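Local atomic coordinates of phage related exonuclease (Haemophilus somnus 129PT, PDB entry 3K93), a protein that probably acts as a phage-type exonuclease that degrades DNA with a metal-dependent nuclease core, as in the lambda exonuclease family, and is seen here as a trimer. Residues Y6-R11 with S39-M44; I19-S24 with K205-A210; E130-A135 with I155-F160. All blocks are in the same frame, centred on the assembly; numbering follows the deposited sequence. Where two conformers were deposited one is given.

Contact 1. Residues Y6-R11 with S39-M44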
loop_
_atom_site.group_PDB
_atom_site.type_symbol
_atom_site.label_atom_id
_atom_site.label_comp_id
_atom_site.label_asym_id
_atom_site.label_seq_id
_atom_site.Cartn_x
_atom_site.Cartn_y
_atom_site.Cartn_z
ATOM N N TYR A 6 14.301 -20.092 24.905
ATOM C CA TYR A 6 13.809 -19.519 23.650
ATOM C C TYR A 6 14.847 -19.794 22.588
ATOM O O TYR A 6 16.027 -19.491 22.759
ATOM C CB TYR A 6 13.566 -18.034 23.762
ATOM C CG TYR A 6 12.435 -17.660 24.696
ATOM C CD1 TYR A 6 11.123 -17.610 24.258
ATOM C CD2 TYR A 6 12.682 -17.338 26.024
ATOM C CE1 TYR A 6 10.092 -17.257 25.124
ATOM C CE2 TYR A 6 11.653 -16.974 26.880
ATOM C CZ TYR A 6 10.365 -16.938 26.416
ATOM O OH TYR A 6 9.351 -16.599 27.265
ATOM N N HIS A 7 14.409 -20.378 21.485
ATOM C CA HIS A 7 15.305 -20.705 20.404
ATOM C C HIS A 7 14.540 -20.616 19.080
ATOM O O HIS A 7 13.465 -21.189 18.945
ATOM C CB HIS A 7 15.902 -22.103 20.593
ATOM C CG HIS A 7 16.983 -22.411 19.606
ATOM N ND1 HIS A 7 18.243 -21.833 19.676
ATOM C CD2 HIS A 7 16.986 -23.194 18.499
ATOM C CE1 HIS A 7 18.975 -22.266 18.660
ATOM N NE2 HIS A 7 18.237 -23.097 17.936
ATOM N N LEU A 8 15.080 -19.864 18.135
ATOM C CA LEU A 8 14.422 -19.680 16.874
ATOM C C LEU A 8 14.803 -20.790 15.882
ATOM O O LEU A 8 15.978 -21.031 15.624
ATOM C CB LEU A 8 14.766 -18.308 16.281
ATOM C CG LEU A 8 14.177 -17.972 14.922
ATOM C CD1 LEU A 8 12.638 -17.957 14.981
ATOM C CD2 LEU A 8 14.686 -16.611 14.422
ATOM N N LYS A 9 13.772 -21.434 15.344
ATOM C CA LYS A 9 13.845 -22.181 14.092
ATOM C C LYS A 9 12.822 -21.565 13.136
ATOM O O LYS A 9 11.706 -21.352 13.504
ATOM C CB LYS A 9 13.595 -23.660 14.324
ATOM C CG LYS A 9 14.782 -24.314 14.997
ATOM C CD LYS A 9 14.585 -25.787 15.220
ATOM C CE LYS A 9 15.750 -26.386 16.007
ATOM N NZ LYS A 9 15.583 -27.838 16.126
ATOM N N VAL A 10 13.246 -21.211 11.926
ATOM C CA VAL A 10 12.380 -20.522 10.985
ATOM C C VAL A 10 11.586 -21.511 10.141
ATOM O O VAL A 10 12.156 -22.419 9.544
ATOM C CB VAL A 10 13.184 -19.530 10.088
ATOM C CG1 VAL A 10 12.245 -18.865 9.079
ATOM C CG2 VAL A 10 13.877 -18.472 10.925
ATOM N N ARG A 11 10.262 -21.362 10.103
ATOM C CA ARG A 11 9.439 -22.195 9.207
ATOM C C ARG A 11 9.837 -22.003 7.733
ATOM O O ARG A 11 10.179 -20.896 7.308
ATOM C CB ARG A 11 7.958 -21.862 9.354
ATOM C CG ARG A 11 7.320 -22.110 10.747
ATOM C CD ARG A 11 5.732 -22.078 10.678
ATOM N NE ARG A 11 5.164 -20.729 10.754
ATOM C CZ ARG A 11 3.899 -20.405 10.418
ATOM N N SER A 39 12.326 -6.959 11.055
ATOM C CA SER A 39 10.924 -6.780 11.341
ATOM C C SER A 39 10.220 -8.157 11.459
ATOM O O SER A 39 9.444 -8.385 12.391
ATOM C CB SER A 39 10.285 -5.903 10.266
ATOM O OG SER A 39 8.904 -5.822 10.500
ATOM N N ALA A 40 10.536 -9.089 10.569
ATOM C CA ALA A 40 9.972 -10.436 10.667
ATOM C C ALA A 40 10.426 -11.170 11.940
ATOM O O ALA A 40 9.632 -11.854 12.591
ATOM C CB ALA A 40 10.300 -11.272 9.403
ATOM N N VAL A 41 11.702 -11.048 12.287
ATOM C CA VAL A 41 12.222 -11.709 13.481
ATOM C C VAL A 41 11.567 -11.132 14.768
ATOM O O VAL A 41 11.313 -11.846 15.725
ATOM C CB VAL A 41 13.791 -11.609 13.556
ATOM C CG1 VAL A 41 14.312 -12.178 14.920
ATOM C CG2 VAL A 41 14.443 -12.368 12.300
ATOM N N ARG A 42 11.258 -9.848 14.766
ATOM C CA ARG A 42 10.528 -9.265 15.907
ATOM C C ARG A 42 9.144 -9.875 16.060
ATOM O O ARG A 42 8.670 -10.048 17.176
ATOM C CB ARG A 42 10.351 -7.775 15.714
ATOM C CG ARG A 42 11.594 -6.972 15.969
ATOM C CD ARG A 42 11.356 -5.568 15.421
ATOM N NE ARG A 42 12.610 -4.910 15.267
ATOM C CZ ARG A 42 12.874 -3.961 14.407
ATOM N NH1 ARG A 42 11.942 -3.493 13.589
ATOM N NH2 ARG A 42 14.093 -3.446 14.390
ATOM N N GLU A 43 8.481 -10.160 14.944
ATOM C CA GLU A 43 7.162 -10.778 15.022
ATOM C C GLU A 43 7.270 -12.183 15.607
ATOM O O GLU A 43 6.397 -12.629 16.394
ATOM C CB GLU A 43 6.493 -10.853 13.656
ATOM C CG GLU A 43 6.122 -9.518 13.078
ATOM C CD GLU A 43 5.441 -9.611 11.690
ATOM O OE1 GLU A 43 5.623 -10.607 10.985
ATOM O OE2 GLU A 43 4.745 -8.655 11.307
HETATM N N MSE A 44 8.336 -12.876 15.235
HETATM C CA MSE A 44 8.581 -14.213 15.753
HETATM C C MSE A 44 8.893 -14.110 17.237
HETATM O O MSE A 44 8.372 -14.897 18.011
HETATM C CB MSE A 44 9.735 -14.900 14.994
HETATM C CG MSE A 44 9.420 -15.173 13.499
HETATM SE SE MSE A 44 11.058 -15.543 12.447
HETATM C CE MSE A 44 10.325 -15.389 10.670
#

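Contact 2. Residues I19-S24 with K205-A210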
loop_
_atom_site.group_PDB
_atom_site.type_symbol
_atom_site.label_atom_id
_atom_site.label_comp_id
_atom_site.label_asym_id
_atom_site.label_seq_id
_atom_site.Cartn_x
_atom_site.Cartn_y
_atom_site.Cartn_z
ATOM N N ILE A 19 15.287 -13.993 4.192
ATOM C CA ILE A 19 16.308 -14.403 3.233
ATOM C C ILE A 19 17.008 -13.211 2.529
ATOM O O ILE A 19 18.079 -13.364 1.972
ATOM C CB ILE A 19 15.690 -15.325 2.114
ATOM C CG1 ILE A 19 16.758 -16.245 1.521
ATOM C CG2 ILE A 19 14.991 -14.478 0.982
ATOM C CD1 ILE A 19 17.351 -17.166 2.562
ATOM N N GLY A 20 16.381 -12.052 2.537
ATOM C CA GLY A 20 16.897 -10.909 1.819
ATOM C C GLY A 20 18.281 -10.506 2.302
ATOM O O GLY A 20 18.655 -10.700 3.482
ATOM N N GLU A 21 19.030 -9.931 1.390
ATOM C CA GLU A 21 20.399 -9.552 1.664
ATOM C C GLU A 21 20.543 -8.034 1.594
ATOM O O GLU A 21 19.848 -7.393 0.823
ATOM C CB GLU A 21 21.330 -10.279 0.673
ATOM C CG GLU A 21 21.623 -11.698 1.169
ATOM C CD GLU A 21 22.285 -12.623 0.145
ATOM O OE1 GLU A 21 22.326 -12.319 -1.090
ATOM O OE2 GLU A 21 22.757 -13.690 0.611
ATOM N N PRO A 22 21.426 -7.457 2.423
ATOM C CA PRO A 22 21.685 -6.033 2.314
ATOM C C PRO A 22 22.186 -5.725 0.922
ATOM O O PRO A 22 22.831 -6.582 0.303
ATOM C CB PRO A 22 22.801 -5.789 3.341
ATOM C CG PRO A 22 22.766 -6.896 4.252
ATOM C CD PRO A 22 22.190 -8.073 3.513
ATOM N N LYS A 23 21.892 -4.539 0.417
ATOM C CA LYS A 23 22.413 -4.138 -0.892
ATOM C C LYS A 23 23.941 -4.156 -0.850
ATOM O O LYS A 23 24.570 -4.583 -1.800
ATOM C CB LYS A 23 21.877 -2.775 -1.320
ATOM C CG LYS A 23 20.355 -2.764 -1.520
ATOM C CD LYS A 23 19.902 -1.591 -2.424
ATOM C CE LYS A 23 18.375 -1.336 -2.411
ATOM N NZ LYS A 23 17.828 -1.137 -1.013
ATOM N N SER A 24 24.524 -3.749 0.283
ATOM C CA SER A 24 25.988 -3.808 0.476
ATOM C C SER A 24 26.477 -5.241 0.567
ATOM O O SER A 24 26.098 -5.969 1.471
ATOM C CB SER A 24 26.400 -3.064 1.756
ATOM O OG SER A 24 27.711 -3.437 2.146
ATOM N N LYS A 205 21.053 -21.095 5.569
ATOM C CA LYS A 205 21.836 -21.281 6.791
ATOM C C LYS A 205 22.396 -19.971 7.350
ATOM O O LYS A 205 22.308 -19.735 8.531
ATOM C CB LYS A 205 23.050 -22.210 6.566
ATOM C CG LYS A 205 22.855 -23.701 6.733
ATOM C CD LYS A 205 24.258 -24.473 6.922
ATOM N N GLU A 206 23.038 -19.172 6.499
ATOM C CA GLU A 206 23.678 -17.930 6.925
ATOM C C GLU A 206 22.642 -16.947 7.449
ATOM O O GLU A 206 22.815 -16.374 8.521
ATOM C CB GLU A 206 24.408 -17.250 5.750
ATOM C CG GLU A 206 25.683 -17.924 5.245
ATOM C CD GLU A 206 26.013 -17.565 3.776
ATOM O OE1 GLU A 206 25.379 -16.637 3.198
ATOM O OE2 GLU A 206 26.897 -18.228 3.187
ATOM N N ARG A 207 21.597 -16.732 6.657
ATOM C CA ARG A 207 20.538 -15.808 7.019
ATOM C C ARG A 207 19.779 -16.234 8.293
ATOM O O ARG A 207 19.458 -15.381 9.129
ATOM C CB ARG A 207 19.515 -15.657 5.884
ATOM C CG ARG A 207 20.033 -15.131 4.505
ATOM C CD ARG A 207 21.242 -14.188 4.582
ATOM N NE ARG A 207 20.874 -12.917 5.135
ATOM C CZ ARG A 207 21.705 -11.980 5.602
ATOM N NH1 ARG A 207 23.028 -12.119 5.613
ATOM N NH2 ARG A 207 21.163 -10.871 6.079
ATOM N N VAL A 208 19.480 -17.529 8.429
ATOM C CA VAL A 208 18.789 -18.001 9.621
ATOM C C VAL A 208 19.701 -17.848 10.857
ATOM O O VAL A 208 19.258 -17.436 11.914
ATOM C CB VAL A 208 18.308 -19.411 9.479
ATOM C CG1 VAL A 208 17.907 -20.006 10.855
ATOM C CG2 VAL A 208 17.147 -19.478 8.469
ATOM N N SER A 209 20.974 -18.134 10.693
ATOM C CA SER A 209 21.919 -18.004 11.775
ATOM C C SER A 209 22.023 -16.556 12.262
ATOM O O SER A 209 22.048 -16.315 13.460
ATOM C CB SER A 209 23.270 -18.479 11.308
ATOM O OG SER A 209 24.183 -18.338 12.360
ATOM N N ALA A 210 22.037 -15.604 11.341
ATOM C CA ALA A 210 22.039 -14.206 11.714
ATOM C C ALA A 210 20.693 -13.860 12.409
ATOM O O ALA A 210 20.681 -13.184 13.457
ATOM C CB ALA A 210 22.264 -13.324 10.490
HETATM O O HOH W 1 18.457 -10.588 6.083
#

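Contact 3. Residues E130-A135 with I155-F160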
loop_
_atom_site.group_PDB
_atom_site.type_symbol
_atom_site.label_atom_id
_atom_site.label_comp_id
_atom_site.label_asym_id
_atom_site.label_seq_id
_atom_site.Cartn_x
_atom_site.Cartn_y
_atom_site.Cartn_z
ATOM N N GLU A 130 7.171 -15.775 -11.629
ATOM C CA GLU A 130 7.256 -14.563 -10.844
ATOM C C GLU A 130 6.511 -14.719 -9.551
ATOM O O GLU A 130 6.961 -14.203 -8.527
ATOM C CB GLU A 130 6.637 -13.373 -11.565
ATOM C CG GLU A 130 7.547 -12.708 -12.510
ATOM C CD GLU A 130 6.807 -11.813 -13.529
ATOM O OE1 GLU A 130 5.779 -11.165 -13.160
ATOM O OE2 GLU A 130 7.267 -11.777 -14.697
ATOM N N LYS A 131 5.335 -15.343 -9.582
ATOM C CA LYS A 131 4.569 -15.465 -8.341
ATOM C C LYS A 131 5.367 -16.294 -7.305
ATOM O O LYS A 131 5.423 -15.938 -6.128
ATOM C CB LYS A 131 3.170 -16.048 -8.556
ATOM C CG LYS A 131 2.297 -15.924 -7.310
ATOM C CD LYS A 131 0.813 -16.322 -7.523
ATOM C CE LYS A 131 -0.031 -15.980 -6.238
ATOM N NZ LYS A 131 -1.417 -16.577 -6.265
ATOM N N ALA A 132 6.010 -17.357 -7.767
ATOM C CA ALA A 132 6.782 -18.202 -6.887
ATOM C C ALA A 132 7.977 -17.389 -6.321
ATOM O O ALA A 132 8.311 -17.538 -5.147
ATOM C CB ALA A 132 7.242 -19.468 -7.632
ATOM N N LYS A 133 8.573 -16.510 -7.147
ATOM C CA LYS A 133 9.691 -15.671 -6.714
ATOM C C LYS A 133 9.182 -14.615 -5.730
ATOM O O LYS A 133 9.679 -14.537 -4.612
ATOM C CB LYS A 133 10.409 -15.035 -7.927
ATOM C CG LYS A 133 11.859 -14.500 -7.672
ATOM C CD LYS A 133 12.454 -13.810 -8.944
ATOM N N LYS A 134 8.141 -13.870 -6.113
ATOM C CA LYS A 134 7.599 -12.814 -5.272
ATOM C C LYS A 134 7.087 -13.351 -3.930
ATOM O O LYS A 134 7.328 -12.732 -2.897
ATOM C CB LYS A 134 6.468 -12.050 -5.963
ATOM C CG LYS A 134 6.097 -10.729 -5.246
ATOM N N ALA A 135 6.423 -14.506 -3.934
ATOM C CA ALA A 135 5.837 -15.047 -2.707
ATOM C C ALA A 135 6.867 -15.779 -1.832
ATOM O O ALA A 135 6.547 -16.132 -0.727
ATOM C CB ALA A 135 4.690 -15.946 -2.998
ATOM N N ILE A 155 6.085 -26.787 -7.738
ATOM C CA ILE A 155 5.017 -26.022 -7.104
ATOM C C ILE A 155 3.849 -26.103 -8.058
ATOM O O ILE A 155 3.932 -25.618 -9.184
ATOM C CB ILE A 155 5.413 -24.550 -6.908
ATOM C CG1 ILE A 155 6.676 -24.425 -6.068
ATOM C CG2 ILE A 155 4.287 -23.758 -6.278
ATOM C CD1 ILE A 155 7.409 -23.091 -6.263
ATOM N N ASP A 156 2.785 -26.760 -7.625
ATOM C CA ASP A 156 1.537 -26.867 -8.396
ATOM C C ASP A 156 0.563 -25.760 -7.952
ATOM O O ASP A 156 -0.084 -25.869 -6.903
ATOM C CB ASP A 156 0.882 -28.226 -8.120
ATOM C CG ASP A 156 1.525 -29.388 -8.896
ATOM O OD1 ASP A 156 2.439 -29.194 -9.744
ATOM O OD2 ASP A 156 1.059 -30.518 -8.667
ATOM N N PHE A 157 0.486 -24.684 -8.729
ATOM C CA PHE A 157 -0.536 -23.661 -8.562
ATOM C C PHE A 157 -1.809 -24.248 -9.171
ATOM O O PHE A 157 -1.811 -24.600 -10.346
ATOM C CB PHE A 157 -0.160 -22.399 -9.320
ATOM C CG PHE A 157 0.999 -21.683 -8.737
ATOM C CD1 PHE A 157 0.832 -20.865 -7.640
ATOM C CD2 PHE A 157 2.253 -21.804 -9.281
ATOM C CE1 PHE A 157 1.904 -20.196 -7.095
ATOM C CE2 PHE A 157 3.327 -21.125 -8.736
ATOM C CZ PHE A 157 3.158 -20.342 -7.647
ATOM N N VAL A 158 -2.871 -24.329 -8.352
ATOM C CA VAL A 158 -4.126 -24.956 -8.735
ATOM C C VAL A 158 -5.320 -24.061 -8.400
ATOM O O VAL A 158 -5.420 -23.513 -7.281
ATOM C CB VAL A 158 -4.277 -26.332 -8.074
ATOM C CG1 VAL A 158 -3.272 -27.306 -8.670
ATOM C CG2 VAL A 158 -4.098 -26.237 -6.576
ATOM N N LEU A 159 -6.209 -23.880 -9.378
ATOM C CA LEU A 159 -7.429 -23.078 -9.226
ATOM C C LEU A 159 -8.635 -23.989 -9.220
ATOM O O LEU A 159 -8.954 -24.631 -10.246
ATOM C CB LEU A 159 -7.582 -22.062 -10.381
ATOM C CG LEU A 159 -8.830 -21.185 -10.277
ATOM C CD1 LEU A 159 -8.833 -20.346 -8.974
ATOM C CD2 LEU A 159 -9.034 -20.279 -11.544
ATOM N N PHE A 160 -9.297 -24.056 -8.066
ATOM C CA PHE A 160 -10.571 -24.708 -7.949
ATOM C C PHE A 160 -11.591 -23.624 -7.644
ATOM O O PHE A 160 -11.226 -22.549 -7.160
ATOM C CB PHE A 160 -10.570 -25.685 -6.748
ATOM C CG PHE A 160 -9.596 -26.832 -6.875
ATOM C CD1 PHE A 160 -9.842 -27.870 -7.757
ATOM C CD2 PHE A 160 -8.460 -26.890 -6.089
ATOM C CE1 PHE A 160 -8.966 -28.926 -7.883
ATOM C CE2 PHE A 160 -7.566 -27.987 -6.210
ATOM C CZ PHE A 160 -7.832 -28.995 -7.113
#

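Contact 1. Residues Y6-R11 with S39-M44
Leu8 and Met44, modelled as selenomethionine, form the heart of this contact: CD1 of Leu8 rests on SE of Met44 at 3.8 Å, and the two side chains cross at about a right angle. Both point toward the opposite segment, Leu8 from the loop ahead of strand 10-11 and Met44 from helix 35-50, and the CA of Leu8 is 8.1 Å from the CA of Met44. The Met44 chain leaves the helix with CG anti to its carbonyl carbon (chi1 -65°) and then runs on extended, which carries selenium and methyl across the gap to the N-terminal segment. The terminal CE of Met44, beyond selenium, lies 4.3 Å from CG1 of Val10 in a looser touch. The second branch of Leu8 serves another residue: CD2 of Leu8 comes within 4.5 Å of CG1 of Val41, one helical turn before Met44. The forked end of Leu8 therefore spans two residues a helical turn apart. No hydrogen bond crosses between the segments, and the contact is purely apolar.

Polar groups of the N-terminal segment are held elsewhere. The carbonyl of Leu8 accepts a bond from Gln212, and Lys9 NZ makes a salt bridge with Glu91, while the backbone of Val10 pairs with Phe94 and Thr96. Tyr215 of helix 198-221 packs on both Leu8 and Val41. The result is a small hydrophobic core in which helix 35-50 and the C-terminal helix cover the lead-in to an outer strand of a three-stranded mixed sheet.

Contact 2. Residues I19-S24 with K205-A210
Arg207 of the long C-terminal helix 198-221 reaches over the loop joining two short helices, 15-19 and 25-29, in the N-terminal part of the chain, and it supplies about half of the 204 Å² buried here.

Van der Waals packing runs along the arginine. CD1 of Ile19 meets CG of Arg207 at 3.9 Å, the two side chains crossing at about a right angle; Ile19 leaves its backbone away from the helix, and only its end swings back. Further out, CD of Pro22 approaches NH2 of Arg207 from the opposite direction. Glu21 lays its CG over one face of the guanidinium, 4.1 Å above the plane and toward the rim. The backbone carbonyls of Ile19 and Gly20 line the arginine without a direct hydrogen bond, O of Gly20 lying 3.5 Å from NE of Arg207.

Charges act more weakly. OE2 of Glu21 is 5.0 Å from NE of Arg207, which is no salt bridge but would probably add some attraction. OE2 of Glu21 is also 4.7 Å from OE1 of Glu206, a like charge that may offset part of the gain.

Hydrogen bonds fix the end of the arginine. The chain is bent twice, and its second torsion sits at an unstaggered -30°, a mildly strained shape that folds the guanidinium along the loop. NH2 donates to the carbonyl of Lys32, so Arg207 ties the C-terminal helix to both flanks of helix 25-29, through Lys32 directly and Gly20 by way of water. Between the segments themselves the bridge is that water, in the guanidinium plane at its edge, which accepts from NH2 of Arg207 at 2.7 Å and donates to O of Gly20 at 2.6 Å.

Contact 3. Residues E130-A135 with I155-F160
Ala132 sets its methyl against both Ile155 and Phe157, two residues that project from the same side of strand 152-158 toward helix 125-135. CB of Ala132 lies 3.9 Å from CD1 of Ile155 and 4.2 Å from CZ of Phe157, so one small side chain takes up both neighbours. The aromatic ring also comes up to the helix backbone, with CZ of Phe157 4.1 Å from N of Ala132. With CB of Phe157 already directed at the helix, a chi1 of -69° places the ring so that CZ and CE1 reach Ala132 and Lys131. CG2 of Ile155 sits 3.7 Å above one face of the Phe157 ring, toward the rim. Tyr137 of helix 137-148 packs on both strand residues and closes this buried side.

The margin at Lys131 is looser. CD of Lys131 comes 4.0 Å from CE1 of Phe157, the aliphatic chain slanting past the ring, while the extended chain carries NZ onward to bond the carbonyl of Ser120. A glycerol, probably from the crystallisation liquor, is bound about 5 Å from this side chain. Glu130 lies beyond the packing and makes a long, weak ion pair with Arg42 of a neighbouring subunit.

The axes of the short helix and strand segments approach to 10.9 Å, at 107°, crossing steeply, and no hydrogen bond joins them. Strand 152-158 is the parallel neighbour of strand 108-114, and helices 125-135 and 137-148 make the connection between them: this is a beta-alpha-beta crossover. It covers one face of the central mixed sheet, in keeping with the PD-(D/E)XK nuclease fold.

In the fold
Contacts 1 and 2 adjoin, their centres 14 Å apart: CG2 of Val10 meets CG2 of Val208 at 4.2 Å. Helix 198-221 supplies one side of contact 2 and packs on contact 1 through Tyr215. Their segments interleave along the chain, tying the N-terminal region to the C-terminal helix. Contact 3 lies on the other side of the chain's centre from contact 1, about 25 Å between their centres, and contacts 2 and 3 are about 24 Å apart between centres. Contact 3 is the one near the metal: the side chain of Ile155 is about 7 Å from the sodium ion bound at Asp100, Asp111 and Thr112, the probable active site.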